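Side-chain contact in endoglucanase A (Clostridium cellulolyticum, PDB 1EDG), which probably hydrolyses internal beta-1,4-glucosidic bonds of cellulose, as an endoglucanase of glycoside hydrolase family 5: residues Gln65-Ile70 with Val107-Asp112. Sequence-based numbering, arbitrary orientation.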
loop_
_atom_site.group_PDB
_atom_site.type_symbol
_atom_site.label_atom_id
_atom_site.label_comp_id
_atom_site.label_asym_id
_atom_site.label_seq_id
_atom_site.Cartn_x
_atom_site.Cartn_y
_atom_site.Cartn_z
ATOM N N GLN A 65 20.209 -5.024 7.496
ATOM C CA GLN A 65 20.277 -4.134 8.657
ATOM C C GLN A 65 19.148 -3.102 8.654
ATOM O O GLN A 65 18.582 -2.801 9.704
ATOM C CB GLN A 65 21.654 -3.450 8.740
ATOM C CG GLN A 65 21.712 -2.132 9.552
ATOM C CD GLN A 65 21.585 -2.288 11.082
ATOM O OE1 GLN A 65 20.711 -3.001 11.596
ATOM N NE2 GLN A 65 22.440 -1.574 11.812
ATOM N N MET A 66 18.805 -2.584 7.478
ATOM C CA MET A 66 17.730 -1.606 7.361
ATOM C C MET A 66 16.418 -2.200 7.868
ATOM O O MET A 66 15.711 -1.574 8.665
ATOM C CB MET A 66 17.553 -1.168 5.905
ATOM C CG MET A 66 18.650 -0.274 5.368
ATOM S SD MET A 66 18.411 0.059 3.610
ATOM C CE MET A 66 20.057 0.618 3.158
ATOM N N ILE A 67 16.111 -3.412 7.404
ATOM C CA ILE A 67 14.891 -4.122 7.780
ATOM C C ILE A 67 14.909 -4.470 9.276
ATOM O O ILE A 67 13.877 -4.387 9.952
ATOM C CB ILE A 67 14.685 -5.408 6.910
ATOM C CG1 ILE A 67 14.667 -5.047 5.417
ATOM C CG2 ILE A 67 13.382 -6.116 7.277
ATOM C CD1 ILE A 67 13.663 -3.965 5.045
ATOM N N ASP A 68 16.081 -4.840 9.795
ATOM C CA ASP A 68 16.213 -5.164 11.216
ATOM C C ASP A 68 15.775 -3.955 12.048
ATOM O O ASP A 68 15.065 -4.098 13.050
ATOM C CB ASP A 68 17.668 -5.495 11.577
ATOM C CG ASP A 68 18.142 -6.824 11.016
ATOM O OD1 ASP A 68 17.310 -7.670 10.612
ATOM O OD2 ASP A 68 19.375 -7.026 10.995
ATOM N N ALA A 69 16.205 -2.768 11.630
ATOM C CA ALA A 69 15.878 -1.532 12.326
ATOM C C ALA A 69 14.376 -1.230 12.310
ATOM O O ALA A 69 13.805 -0.794 13.319
ATOM C CB ALA A 69 16.652 -0.382 11.726
ATOM N N ILE A 70 13.744 -1.459 11.163
ATOM C CA ILE A 70 12.311 -1.224 11.006
ATOM C C ILE A 70 11.533 -2.100 11.990
ATOM O O ILE A 70 10.639 -1.616 12.694
ATOM C CB ILE A 70 11.855 -1.535 9.550
ATOM C CG1 ILE A 70 12.559 -0.598 8.562
ATOM C CG2 ILE A 70 10.337 -1.447 9.423
ATOM C CD1 ILE A 70 12.327 0.862 8.836
ATOM N N VAL A 107 12.714 -9.755 0.022
ATOM C CA VAL A 107 11.545 -10.378 0.644
ATOM C C VAL A 107 12.043 -11.234 1.811
ATOM O O VAL A 107 11.495 -11.186 2.919
ATOM C CB VAL A 107 10.773 -11.276 -0.371
ATOM C CG1 VAL A 107 9.791 -12.197 0.350
ATOM C CG2 VAL A 107 10.027 -10.403 -1.374
ATOM N N ASN A 108 13.120 -11.975 1.569
ATOM C CA ASN A 108 13.696 -12.834 2.591
ATOM C C ASN A 108 14.215 -12.077 3.808
ATOM O O ASN A 108 14.166 -12.602 4.915
ATOM C CB ASN A 108 14.772 -13.739 1.991
ATOM C CG ASN A 108 14.179 -14.896 1.203
ATOM O OD1 ASN A 108 12.975 -15.153 1.283
ATOM N ND2 ASN A 108 15.014 -15.609 0.458
ATOM N N TYR A 109 14.685 -10.845 3.616
ATOM C CA TYR A 109 15.158 -10.030 4.739
ATOM C C TYR A 109 14.000 -9.893 5.730
ATOM O O TYR A 109 14.189 -10.007 6.942
ATOM C CB TYR A 109 15.533 -8.610 4.301
ATOM C CG TYR A 109 16.748 -8.456 3.418
ATOM C CD1 TYR A 109 17.678 -9.484 3.265
ATOM C CD2 TYR A 109 16.962 -7.262 2.732
ATOM C CE1 TYR A 109 18.800 -9.318 2.436
ATOM C CE2 TYR A 109 18.070 -7.087 1.907
ATOM C CZ TYR A 109 18.982 -8.115 1.762
ATOM O OH TYR A 109 20.059 -7.936 0.925
ATOM N N CYS A 110 12.803 -9.641 5.194
ATOM C CA CYS A 110 11.589 -9.465 5.996
ATOM C C CYS A 110 11.054 -10.775 6.580
ATOM O O CYS A 110 10.738 -10.851 7.772
ATOM C CB CYS A 110 10.506 -8.790 5.153
ATOM S SG CYS A 110 11.022 -7.268 4.344
ATOM N N ILE A 111 10.960 -11.805 5.744
ATOM C CA ILE A 111 10.475 -13.106 6.182
ATOM C C ILE A 111 11.361 -13.690 7.286
ATOM O O ILE A 111 10.854 -14.292 8.235
ATOM C CB ILE A 111 10.388 -14.102 4.999
ATOM C CG1 ILE A 111 9.338 -13.636 3.982
ATOM C CG2 ILE A 111 10.065 -15.506 5.496
ATOM C CD1 ILE A 111 7.910 -13.599 4.512
ATOM N N ASP A 112 12.675 -13.506 7.176
ATOM C CA ASP A 112 13.592 -14.027 8.186
ATOM C C ASP A 112 13.445 -13.297 9.518
ATOM O O ASP A 112 13.861 -13.802 10.559
ATOM C CB ASP A 112 15.044 -13.987 7.687
ATOM C CG ASP A 112 15.314 -15.011 6.584
ATOM O OD1 ASP A 112 14.488 -15.932 6.384
ATOM O OD2 ASP A 112 16.361 -14.891 5.910
#
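Ile67 meets Tyr109 and Cys110 with its two branches, and every close side-chain contact between 65-70 and 107-112 runs through it, a worked example of a beta-branched residue serving two partners at once, here between two outer helices of a TIM barrel. The CA atoms of Ile67 and Cys110, 6.5 Å apart, are the nearest such pair of the two segments. The CB of Ile67 points across the interface, where the branches part. CG1, turned to the backbone N side and anti to the carbonyl carbon (chi1 -56°), reaches Tyr109 CB at 3.8 Å and lies 4.2 Å from ring atom CD2, approaching the ring obliquely. CG2, anti to the backbone N, goes instead to the sulfur of Cys110, with CG2 and SG 3.9 Å apart, and passes 4.0 Å from the carbonyl oxygen of Tyr109. The isoleucine thus straddles two consecutive residues of the facing helix. Tyr109 meets it with the base of its side chain: CB is directed at the 65-70 helix, but the ring then runs off, the two side chains crossing at about a right angle. The phenol OH, well away from the isoleucine, is hydrogen-bonded to Arg102. No hydrogen bond joins the two segments; the side-chain contacts between them are apolar, and 137 Å² is buried in all. Beside this patch, Asp68 OD1 pairs with Lys64 in a salt bridge and accepts a hydrogen bond from Asn113, a polar link to the residue that follows 107-112, which Ile67 also touches. Helices 64-73 and 97-111 pack side by side outside the eight-stranded parallel barrel, and Cys110 also touches Val78 of strand 77-80 and Val117 of strand 116-120, joining the helix pair to the barrel wall.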